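Local coordinates for protein farnesyltransferase, putative (Trypanosoma cruzi, PDB 3WCA) that probably catalyses the magnesium-dependent condensation of two farnesyl diphosphate molecules and their NADPH- or NADH-driven reduction to squalene, at residues 144-148 with 149-153; 221-224 with 225-228; 229-233 with 234-238; 256-259 with 260-263. The protein carries 1 engineered substitution. All coordinates share one frame; numbering follows the deposited sequence.

Interaction 1: residues 144-148 with 149-153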
loop_
_atom_site.group_PDB
_atom_site.type_symbol
_atom_site.label_atom_id
_atom_site.label_comp_id
_atom_site.label_asym_id
_atom_site.label_seq_id
_atom_site.Cartn_x
_atom_site.Cartn_y
_atom_site.Cartn_z
ATOM N N CYS A 144 4.514 -11.070 12.099
ATOM C CA CYS A 144 5.122 -12.216 12.768
ATOM C C CYS A 144 4.593 -13.510 12.175
ATOM O O CYS A 144 5.358 -14.440 11.927
ATOM C CB CYS A 144 4.849 -12.186 14.278
ATOM S SG CYS A 144 5.880 -11.014 15.200
ATOM N N ASP A 145 3.288 -13.557 11.937
ATOM C CA ASP A 145 2.666 -14.742 11.363
ATOM C C ASP A 145 3.295 -15.111 10.024
ATOM O O ASP A 145 3.592 -16.282 9.778
ATOM C CB ASP A 145 1.157 -14.521 11.187
ATOM C CG ASP A 145 0.447 -15.739 10.594
ATOM O OD1 ASP A 145 0.894 -16.881 10.845
ATOM O OD2 ASP A 145 -0.571 -15.560 9.887
ATOM N N PHE A 146 3.508 -14.119 9.160
ATOM C CA PHE A 146 4.090 -14.382 7.845
ATOM C C PHE A 146 5.608 -14.360 7.798
ATOM O O PHE A 146 6.196 -14.495 6.731
ATOM C CB PHE A 146 3.520 -13.419 6.800
ATOM C CG PHE A 146 2.127 -13.765 6.367
ATOM C CD1 PHE A 146 1.903 -14.826 5.495
ATOM C CD2 PHE A 146 1.032 -13.074 6.881
ATOM C CE1 PHE A 146 0.608 -15.200 5.142
ATOM C CE2 PHE A 146 -0.270 -13.438 6.534
ATOM C CZ PHE A 146 -0.480 -14.508 5.660
ATOM N N LEU A 147 6.250 -14.172 8.944
ATOM C CA LEU A 147 7.706 -14.198 8.970
ATOM C C LEU A 147 8.099 -15.666 9.110
ATOM O O LEU A 147 9.209 -16.065 8.760
ATOM C CB LEU A 147 8.255 -13.404 10.155
ATOM C CG LEU A 147 8.697 -11.962 9.903
ATOM C CD1 LEU A 147 9.196 -11.370 11.207
ATOM C CD2 LEU A 147 9.803 -11.924 8.854
ATOM N N THR A 148 7.155 -16.465 9.605
ATOM C CA THR A 148 7.375 -17.888 9.811
ATOM C C THR A 148 6.678 -18.780 8.770
ATOM O O THR A 148 6.513 -19.983 8.984
ATOM C CB THR A 148 6.931 -18.305 11.246
ATOM O OG1 THR A 148 7.043 -19.727 11.390
ATOM C CG2 THR A 148 5.495 -17.871 11.520
ATOM N N ARG A 149 6.268 -18.193 7.647
ATOM C CA ARG A 149 5.626 -18.966 6.585
ATOM C C ARG A 149 5.491 -18.199 5.273
ATOM O O ARG A 149 5.634 -16.976 5.234
ATOM C CB ARG A 149 4.246 -19.464 7.019
ATOM C CG ARG A 149 3.270 -18.380 7.412
ATOM C CD ARG A 149 1.856 -18.793 7.026
ATOM N NE ARG A 149 0.824 -18.056 7.746
ATOM C CZ ARG A 149 -0.424 -17.927 7.316
ATOM N NH1 ARG A 149 -0.784 -18.483 6.166
ATOM N NH2 ARG A 149 -1.315 -17.254 8.037
ATOM N N LYS A 150 5.213 -18.938 4.203
ATOM C CA LYS A 150 5.063 -18.363 2.873
ATOM C C LYS A 150 3.634 -17.950 2.551
ATOM O O LYS A 150 2.700 -18.204 3.315
ATOM C CB LYS A 150 5.511 -19.366 1.803
ATOM C CG LYS A 150 6.996 -19.367 1.475
ATOM C CD LYS A 150 7.764 -20.372 2.303
ATOM C CE LYS A 150 9.220 -20.428 1.865
ATOM N NZ LYS A 150 9.984 -21.475 2.599
ATOM N N VAL A 151 3.477 -17.308 1.399
ATOM C CA VAL A 151 2.167 -16.892 0.928
ATOM C C VAL A 151 1.815 -17.925 -0.127
ATOM O O VAL A 151 2.201 -17.805 -1.290
ATOM C CB VAL A 151 2.203 -15.490 0.278
ATOM C CG1 VAL A 151 0.802 -15.092 -0.172
ATOM C CG2 VAL A 151 2.749 -14.473 1.261
ATOM N N GLU A 152 1.092 -18.955 0.283
ATOM C CA GLU A 152 0.732 -20.012 -0.647
ATOM C C GLU A 152 -0.593 -19.775 -1.364
ATOM O O GLU A 152 -0.680 -19.894 -2.587
ATOM C CB GLU A 152 0.684 -21.355 0.092
ATOM C CG GLU A 152 1.999 -21.769 0.764
ATOM C CD GLU A 152 3.155 -21.916 -0.223
ATOM O OE1 GLU A 152 2.952 -22.511 -1.303
ATOM O OE2 GLU A 152 4.274 -21.448 0.086
ATOM N N THR A 153 -1.621 -19.434 -0.598
ATOM C CA THR A 153 -2.955 -19.228 -1.148
ATOM C C THR A 153 -3.334 -17.772 -1.407
ATOM O O THR A 153 -2.648 -16.850 -0.968
ATOM C CB THR A 153 -4.014 -19.801 -0.197
ATOM O OG1 THR A 153 -3.956 -19.080 1.042
ATOM C CG2 THR A 153 -3.761 -21.309 0.067
#
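Arg149 lays its guanidinium flat on the ring of Phe146, a cation-pi stack with centres 4.2 Å apart and planes 24° from parallel. The pair closes the C-terminal end of helix 126-147 in an all-helical squalene synthase fold, where the chain enters the loop to helix 154-179. Phe146 CE1 sits under the middle of the guanidinium, 3.6 Å from Arg149 CZ. Asp145, a turn back along the helix, comes to the guanidinium from its edge. Its OD2 accepts from Arg149 NH2 on the syn side, tilted out of the carboxylate plane, at 2.6 Å, with an N-H...O angle of 154°, while OD1 receives only a weak bond from Arg149 NE at 3.3 Å. The carboxylate and guanidinium planes are twisted 54° apart, which fits one strong and one weak arm of this salt bridge. Arg149 places CG between its own backbone N and carbonyl carbon and bends again at the next bond, turning the chain back along the helix end. Its NH1 forms a second salt bridge with Asp156, so ring and carboxylates together fix the rotation of the group. Phe146 also meets Tyr160 edge-to-face. Leu147 points away from this cluster, its side chain about 4 Å from that of the magnesium ligand Glu71. Beyond the stack, Lys150 O lies near the Phe146 ring plane, 4.1 Å from CE1, and Val151 CG2 approaches CD1 obliquely at 4.3 Å.

Interaction 2: residues 221-224 with 225-228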
loop_
_atom_site.group_PDB
_atom_site.type_symbol
_atom_site.label_atom_id
_atom_site.label_comp_id
_atom_site.label_asym_id
_atom_site.label_seq_id
_atom_site.Cartn_x
_atom_site.Cartn_y
_atom_site.Cartn_z
ATOM N N PHE A 221 5.915 -12.547 -3.221
ATOM C CA PHE A 221 4.599 -12.241 -2.685
ATOM C C PHE A 221 3.480 -12.830 -3.526
ATOM O O PHE A 221 2.418 -13.152 -3.006
ATOM C CB PHE A 221 4.434 -10.725 -2.568
ATOM C CG PHE A 221 5.432 -10.086 -1.647
ATOM C CD1 PHE A 221 5.289 -10.192 -0.266
ATOM C CD2 PHE A 221 6.542 -9.417 -2.161
ATOM C CE1 PHE A 221 6.246 -9.638 0.601
ATOM C CE2 PHE A 221 7.505 -8.861 -1.307
ATOM C CZ PHE A 221 7.355 -8.975 0.080
ATOM N N TRP A 222 3.704 -12.965 -4.827
ATOM C CA TRP A 222 2.677 -13.538 -5.686
ATOM C C TRP A 222 2.313 -14.898 -5.066
ATOM O O TRP A 222 3.196 -15.698 -4.741
ATOM C CB TRP A 222 3.225 -13.700 -7.109
ATOM C CG TRP A 222 3.436 -12.396 -7.840
ATOM C CD1 TRP A 222 3.647 -11.159 -7.285
ATOM C CD2 TRP A 222 3.473 -12.205 -9.261
ATOM N NE1 TRP A 222 3.813 -10.213 -8.273
ATOM C CE2 TRP A 222 3.712 -10.829 -9.496
ATOM C CE3 TRP A 222 3.330 -13.066 -10.364
ATOM C CZ2 TRP A 222 3.809 -10.291 -10.789
ATOM C CZ3 TRP A 222 3.428 -12.532 -11.648
ATOM C CH2 TRP A 222 3.666 -11.154 -11.848
ATOM N N PRO A 223 1.011 -15.167 -4.878
ATOM C CA PRO A 223 0.557 -16.432 -4.287
ATOM C C PRO A 223 0.708 -17.658 -5.188
ATOM O O PRO A 223 0.355 -17.626 -6.371
ATOM C CB PRO A 223 -0.899 -16.143 -3.955
ATOM C CG PRO A 223 -1.303 -15.275 -5.101
ATOM C CD PRO A 223 -0.143 -14.310 -5.204
ATOM N N ARG A 224 1.233 -18.738 -4.619
ATOM C CA ARG A 224 1.408 -19.976 -5.369
ATOM C C ARG A 224 0.081 -20.369 -6.022
ATOM O O ARG A 224 0.042 -20.770 -7.181
ATOM C CB ARG A 224 1.876 -21.093 -4.429
ATOM C CG ARG A 224 1.940 -22.478 -5.066
ATOM C CD ARG A 224 2.293 -23.538 -4.033
ATOM N NE ARG A 224 3.665 -23.387 -3.567
ATOM C CZ ARG A 224 4.731 -23.799 -4.242
ATOM N NH1 ARG A 224 4.580 -24.400 -5.414
ATOM N NH2 ARG A 224 5.948 -23.593 -3.752
ATOM N N GLU A 225 -1.010 -20.240 -5.276
ATOM C CA GLU A 225 -2.314 -20.594 -5.808
ATOM C C GLU A 225 -2.533 -19.980 -7.185
ATOM O O GLU A 225 -3.226 -20.557 -8.018
ATOM C CB GLU A 225 -3.435 -20.145 -4.864
ATOM C CG GLU A 225 -4.787 -20.745 -5.230
ATOM C CD GLU A 225 -5.934 -20.235 -4.373
ATOM O OE1 GLU A 225 -5.715 -19.972 -3.174
ATOM O OE2 GLU A 225 -7.062 -20.114 -4.897
ATOM N N ILE A 226 -1.942 -18.818 -7.436
ATOM C CA ILE A 226 -2.112 -18.179 -8.733
ATOM C C ILE A 226 -0.999 -18.526 -9.725
ATOM O O ILE A 226 -1.280 -18.877 -10.877
ATOM C CB ILE A 226 -2.231 -16.624 -8.592
ATOM C CG1 ILE A 226 -3.556 -16.275 -7.914
ATOM C CG2 ILE A 226 -2.141 -15.948 -9.963
ATOM C CD1 ILE A 226 -3.830 -14.780 -7.783
ATOM N N TRP A 227 0.258 -18.458 -9.303
ATOM C CA TRP A 227 1.319 -18.756 -10.249
ATOM C C TRP A 227 1.553 -20.226 -10.617
ATOM O O TRP A 227 2.109 -20.508 -11.684
ATOM C CB TRP A 227 2.651 -18.116 -9.819
ATOM C CG TRP A 227 3.225 -18.502 -8.478
ATOM C CD1 TRP A 227 3.229 -17.741 -7.343
ATOM C CD2 TRP A 227 4.002 -19.670 -8.176
ATOM N NE1 TRP A 227 3.966 -18.352 -6.362
ATOM C CE2 TRP A 227 4.450 -19.540 -6.845
ATOM C CE3 TRP A 227 4.362 -20.813 -8.902
ATOM C CZ2 TRP A 227 5.251 -20.511 -6.222
ATOM C CZ3 TRP A 227 5.158 -21.780 -8.283
ATOM C CH2 TRP A 227 5.590 -21.619 -6.954
ATOM N N GLU A 228 1.122 -21.161 -9.774
ATOM C CA GLU A 228 1.351 -22.576 -10.083
ATOM C C GLU A 228 0.551 -23.075 -11.288
ATOM O O GLU A 228 0.719 -24.213 -11.734
ATOM C CB GLU A 228 1.076 -23.447 -8.853
ATOM C CG GLU A 228 -0.386 -23.694 -8.516
ATOM C CD GLU A 228 -0.530 -24.548 -7.265
ATOM O OE1 GLU A 228 0.342 -25.417 -7.037
ATOM O OE2 GLU A 228 -1.508 -24.365 -6.514
HETATM O O HOH W 1 3.934 -18.293 -3.727
#
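The backbone turns into helix 224-227 at Pro223, the N-cap residue, whose O accepts from Ile226 N at 2.8 Å and from Trp227 N at 3.0 Å. Trp227 then folds its indole back over this first turn: with chi1 at 59°, CG stands between the backbone N and the carbonyl carbon. The five-membered ring comes to rest beneath Arg224 CA, a CH-pi contact 3.4 Å from its centroid and 19° off the ring normal. Farther out, Trp227 CH2 meets one face of the Arg224 guanidinium toward its rim, 3.3 Å from NH1; ring and guanidinium are too steeply tilted to stack. Arg224 NE is tied elsewhere, in a salt bridge with Glu152. Ile226 CD1 packs on Pro223 CG at 3.7 Å. At the indole edge, Trp227 NE1 donates a hydrogen bond to a water at 2.6 Å, which in turn donates to Trp222 O; the direct bond from NE1 to Trp222 O is weak, 3.2 Å and strongly bent. The water thus satisfies indole and carbonyl together where their direct geometry is poor, and the indole is fixed both by its edge and by the backbone pressed on its face.

Interaction 3: residues 229-233 with 234-238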
loop_
_atom_site.group_PDB
_atom_site.type_symbol
_atom_site.label_atom_id
_atom_site.label_comp_id
_atom_site.label_asym_id
_atom_site.label_seq_id
_atom_site.Cartn_x
_atom_site.Cartn_y
_atom_site.Cartn_z
ATOM N N LYS A 229 -0.298 -22.204 -11.821
ATOM C CA LYS A 229 -1.122 -22.518 -12.981
ATOM C C LYS A 229 -0.366 -22.196 -14.268
ATOM O O LYS A 229 -0.826 -22.525 -15.368
ATOM C CB LYS A 229 -2.407 -21.684 -12.966
ATOM C CG LYS A 229 -3.290 -21.837 -11.737
ATOM C CD LYS A 229 -4.585 -21.046 -11.941
ATOM C CE LYS A 229 -5.601 -21.286 -10.824
ATOM N NZ LYS A 229 -5.124 -20.785 -9.504
ATOM N N TYR A 230 0.790 -21.549 -14.128
ATOM C CA TYR A 230 1.588 -21.154 -15.284
ATOM C C TYR A 230 3.033 -21.626 -15.190
ATOM O O TYR A 230 3.751 -21.642 -16.182
ATOM C CB TYR A 230 1.563 -19.624 -15.422
ATOM C CG TYR A 230 0.173 -19.049 -15.414
ATOM C CD1 TYR A 230 -0.564 -18.945 -16.592
ATOM C CD2 TYR A 230 -0.433 -18.662 -14.222
ATOM C CE1 TYR A 230 -1.872 -18.472 -16.584
ATOM C CE2 TYR A 230 -1.746 -18.189 -14.204
ATOM C CZ TYR A 230 -2.458 -18.098 -15.389
ATOM O OH TYR A 230 -3.762 -17.652 -15.379
ATOM N N THR A 231 3.467 -22.011 -14.002
ATOM C CA THR A 231 4.840 -22.455 -13.848
ATOM C C THR A 231 5.021 -23.220 -12.551
ATOM O O THR A 231 4.157 -23.179 -11.677
ATOM C CB THR A 231 5.802 -21.253 -13.847
ATOM O OG1 THR A 231 7.153 -21.721 -13.846
ATOM C CG2 THR A 231 5.576 -20.392 -12.607
ATOM N N ASP A 232 6.146 -23.924 -12.447
ATOM C CA ASP A 232 6.485 -24.695 -11.258
ATOM C C ASP A 232 7.578 -23.931 -10.526
ATOM O O ASP A 232 7.827 -24.154 -9.346
ATOM C CB ASP A 232 6.996 -26.093 -11.639
ATOM C CG ASP A 232 5.906 -26.983 -12.224
ATOM O OD1 ASP A 232 4.919 -27.269 -11.511
ATOM O OD2 ASP A 232 6.037 -27.402 -13.398
ATOM N N ASP A 233 8.234 -23.029 -11.249
ATOM C CA ASP A 233 9.295 -22.203 -10.687
ATOM C C ASP A 233 9.070 -20.744 -11.062
ATOM O O ASP A 233 9.226 -20.354 -12.216
ATOM C CB ASP A 233 10.671 -22.658 -11.189
ATOM C CG ASP A 233 11.788 -21.715 -10.758
ATOM O OD1 ASP A 233 11.635 -21.061 -9.707
ATOM O OD2 ASP A 233 12.821 -21.629 -11.464
ATOM N N LEU A 234 8.701 -19.948 -10.069
ATOM C CA LEU A 234 8.435 -18.528 -10.243
ATOM C C LEU A 234 9.619 -17.840 -10.916
ATOM O O LEU A 234 9.438 -16.981 -11.790
ATOM C CB LEU A 234 8.160 -17.908 -8.870
ATOM C CG LEU A 234 7.309 -16.652 -8.762
ATOM C CD1 LEU A 234 6.015 -16.809 -9.542
ATOM C CD2 LEU A 234 7.017 -16.397 -7.288
ATOM N N HIS A 235 10.828 -18.224 -10.515
ATOM C CA HIS A 235 12.043 -17.655 -11.085
ATOM C C HIS A 235 12.144 -17.844 -12.604
ATOM O O HIS A 235 12.994 -17.235 -13.256
ATOM C CB HIS A 235 13.279 -18.273 -10.422
ATOM C CG HIS A 235 13.546 -17.771 -9.037
ATOM N ND1 HIS A 235 12.721 -18.049 -7.968
ATOM C CD2 HIS A 235 14.565 -17.027 -8.542
ATOM C CE1 HIS A 235 13.220 -17.502 -6.874
ATOM N NE2 HIS A 235 14.338 -16.877 -7.195
ATOM N N ALA A 236 11.283 -18.684 -13.170
ATOM C CA ALA A 236 11.313 -18.931 -14.611
ATOM C C ALA A 236 10.841 -17.715 -15.404
ATOM O O ALA A 236 11.208 -17.543 -16.566
ATOM C CB ALA A 236 10.449 -20.146 -14.955
ATOM N N PHE A 237 10.027 -16.879 -14.770
ATOM C CA PHE A 237 9.496 -15.679 -15.417
ATOM C C PHE A 237 10.579 -14.665 -15.762
ATOM O O PHE A 237 10.326 -13.686 -16.464
ATOM C CB PHE A 237 8.444 -15.012 -14.523
ATOM C CG PHE A 237 7.188 -15.827 -14.346
ATOM C CD1 PHE A 237 6.918 -16.916 -15.179
ATOM C CD2 PHE A 237 6.256 -15.484 -13.376
ATOM C CE1 PHE A 237 5.737 -17.645 -15.043
ATOM C CE2 PHE A 237 5.078 -16.205 -13.234
ATOM C CZ PHE A 237 4.817 -17.290 -14.072
ATOM N N LYS A 238 11.793 -14.898 -15.283
ATOM C CA LYS A 238 12.876 -13.973 -15.571
ATOM C C LYS A 238 13.491 -14.231 -16.949
ATOM O O LYS A 238 14.202 -13.379 -17.495
ATOM C CB LYS A 238 13.945 -14.077 -14.476
ATOM C CG LYS A 238 13.449 -13.641 -13.095
ATOM C CD LYS A 238 14.550 -13.681 -12.041
ATOM C CE LYS A 238 14.900 -15.105 -11.634
ATOM N NZ LYS A 238 15.946 -15.137 -10.567
#
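Asp233 binds the backbone of His235 and Ala236 at the start of a 3-10 turn, with its carboxylate and its carbonyl. OD1 accepts from His235 N at 3.1 Å, an Asx turn in which the N-H comes from well above the carboxylate plane and the bond is bent to 135°. The backbone O of the same residue takes Ala236 N at 2.8 Å, the first bond of the 3-10 segment 234-238. On the other face of that carbonyl, Thr231 OG1 donates a hydrogen bond of 3.0 Å, so two donors grip Asp233 O from opposite faces of its plane. Asp233 holds CG anti to the backbone N (chi1 173°), which carries the carboxylate forward over the turn and alongside His235, where Asp233 OD1 stands 3.3 Å from His235 CB.

Phe237 supplies the apolar half. The far end of its ring reaches back to Thr231, whose methyl CG2 meets CZ obliquely at 3.5 Å. Tyr230 CB touches the same CZ near the ring plane at 4.2 Å. Thr231 therefore works with both branches, its hydroxyl on the Asp233 carbonyl and its methyl on the aromatic ring. Leu234 meets Asp233 through CB, while the rest of its side chain leads away toward Trp227.

The turn is part of the connection between helices 224-227 and 243-258, away from the magnesium site. Leu234 and Phe237 pack on Phe209 of helix 209-213, Phe237 also touches Ala246, and Tyr230 leans on Glu248, Cys249 and Ala252 of helix 243-258; the neighbouring structure is helical, with no strand.

Interaction 4: residues 256-259 with 260-263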
loop_
_atom_site.group_PDB
_atom_site.type_symbol
_atom_site.label_atom_id
_atom_site.label_comp_id
_atom_site.label_asym_id
_atom_site.label_seq_id
_atom_site.Cartn_x
_atom_site.Cartn_y
_atom_site.Cartn_z
ATOM N N ASP A 256 -6.764 -10.054 -10.396
ATOM C CA ASP A 256 -7.013 -10.180 -8.973
ATOM C C ASP A 256 -7.087 -8.804 -8.290
ATOM O O ASP A 256 -7.920 -8.579 -7.410
ATOM C CB ASP A 256 -5.927 -11.019 -8.331
ATOM C CG ASP A 256 -6.088 -11.111 -6.834
ATOM O OD1 ASP A 256 -7.014 -11.818 -6.391
ATOM O OD2 ASP A 256 -5.296 -10.468 -6.106
ATOM N N ALA A 257 -6.236 -7.873 -8.707
ATOM C CA ALA A 257 -6.242 -6.537 -8.099
ATOM C C ALA A 257 -7.467 -5.723 -8.493
ATOM O O ALA A 257 -7.957 -4.918 -7.715
ATOM C CB ALA A 257 -4.972 -5.776 -8.482
ATOM N N LEU A 258 -7.965 -5.941 -9.704
ATOM C CA LEU A 258 -9.116 -5.203 -10.194
ATOM C C LEU A 258 -10.367 -5.424 -9.363
ATOM O O LEU A 258 -11.287 -4.611 -9.401
ATOM C CB LEU A 258 -9.390 -5.570 -11.650
ATOM C CG LEU A 258 -8.434 -4.907 -12.639
ATOM C CD1 LEU A 258 -8.703 -5.412 -14.058
ATOM C CD2 LEU A 258 -8.632 -3.397 -12.552
ATOM N N VAL A 259 -10.398 -6.530 -8.628
ATOM C CA VAL A 259 -11.531 -6.866 -7.761
ATOM C C VAL A 259 -11.810 -5.724 -6.780
ATOM O O VAL A 259 -12.956 -5.453 -6.432
ATOM C CB VAL A 259 -11.241 -8.161 -6.917
ATOM C CG1 VAL A 259 -12.337 -8.381 -5.893
ATOM C CG2 VAL A 259 -11.152 -9.387 -7.826
ATOM N N HIS A 260 -10.753 -5.040 -6.359
ATOM C CA HIS A 260 -10.874 -3.970 -5.379
ATOM C C HIS A 260 -11.347 -2.605 -5.845
ATOM O O HIS A 260 -11.787 -1.804 -5.029
ATOM C CB HIS A 260 -9.535 -3.800 -4.686
ATOM C CG HIS A 260 -8.993 -5.075 -4.131
ATOM N ND1 HIS A 260 -9.569 -5.720 -3.058
ATOM C CD2 HIS A 260 -7.954 -5.848 -4.527
ATOM C CE1 HIS A 260 -8.906 -6.837 -2.818
ATOM N NE2 HIS A 260 -7.924 -6.937 -3.694
ATOM N N VAL A 261 -11.283 -2.352 -7.147
ATOM C CA VAL A 261 -11.633 -1.047 -7.694
ATOM C C VAL A 261 -13.045 -0.539 -7.431
ATOM O O VAL A 261 -13.224 0.626 -7.070
ATOM C CB VAL A 261 -11.291 -0.999 -9.204
ATOM C CG1 VAL A 261 -11.680 0.349 -9.820
ATOM C CG2 VAL A 261 -9.794 -1.223 -9.372
ATOM N N PRO A 262 -14.067 -1.391 -7.585
ATOM C CA PRO A 262 -15.413 -0.874 -7.320
ATOM C C PRO A 262 -15.540 -0.342 -5.894
ATOM O O PRO A 262 -16.259 0.623 -5.648
ATOM C CB PRO A 262 -16.301 -2.090 -7.557
ATOM C CG PRO A 262 -15.536 -2.859 -8.616
ATOM C CD PRO A 262 -14.124 -2.772 -8.097
ATOM N N HIS A 263 -14.820 -0.982 -4.971
ATOM C CA HIS A 263 -14.829 -0.640 -3.548
ATOM C C HIS A 263 -14.014 0.613 -3.259
ATOM O O HIS A 263 -14.295 1.351 -2.319
ATOM C CB HIS A 263 -14.294 -1.826 -2.747
ATOM C CG HIS A 263 -15.035 -3.100 -3.008
ATOM N ND1 HIS A 263 -16.275 -3.368 -2.465
ATOM C CD2 HIS A 263 -14.743 -4.152 -3.810
ATOM C CE1 HIS A 263 -16.713 -4.526 -2.922
ATOM N NE2 HIS A 263 -15.802 -5.024 -3.741
#
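His260 N donates to Ala257 O at 3.1 Å with an N-H...O angle of 157°, the shorter of two bonds that carry the chain through the joint between helices 243-258 and 261-269. The other, from Val261 N to Leu258 O at 3.2 Å, closes a type I beta turn. Both span three residues, and both donors stand above the carbonyl plane. Pro262 has no N-H for the helical bond to Leu258 O; its CD lies near that oxygen instead, and 3.4 Å from Val259 O. Leu258 and Val261 run side by side, pointing the same way, with CD2 and CG2 4.0 Å apart, and are covered by helices 274-294 and 347-362.

The His260 ring swings back over the preceding turn: chi1 of -52° puts CG beside the backbone N and brings CD2 obliquely to Ala257 O at 3.3 Å. His263 CD2 approaches Val259 O in the plane of its imidazole, at 3.4 Å. Outside the joint, His195 of helix 191-207 stacks on His263 and bonds to His260 ND1, while Lys202 bonds to His260 NE2 and forms a salt bridge with Asp256. Both ring nitrogens of His260 are therefore satisfied, and a lysine donating to NE2 would be consistent with a neutral imidazole; Lys202 in turn links that ring to the Asp256 carboxylate, tying the joint to helix 191-207.

In the fold
The four contacts follow one another along the chain, all in the squalene/phytoene synthase region. Interactions 1 and 2, centres 13 Å apart, meet directly: Glu152 OE1 forms a 2.5 Å salt bridge with Arg224 NE, joining the loop before helix 154-179 to the start of helix 224-227. Interaction 3 lies 9 Å from interaction 2, centre to centre, where Leu234 CD1 packs 3.4 Å from Trp227 CG. Interaction 4 stands apart, its centre 18 Å from that of interaction 2 and 25 Å from that of interaction 3, at the far end of helix 243-258. Interaction 2 thus bridges 1 and 3, which do not touch each other, with interaction 1 beside the magnesium site, whereas interaction 4 is a joint between successive helices.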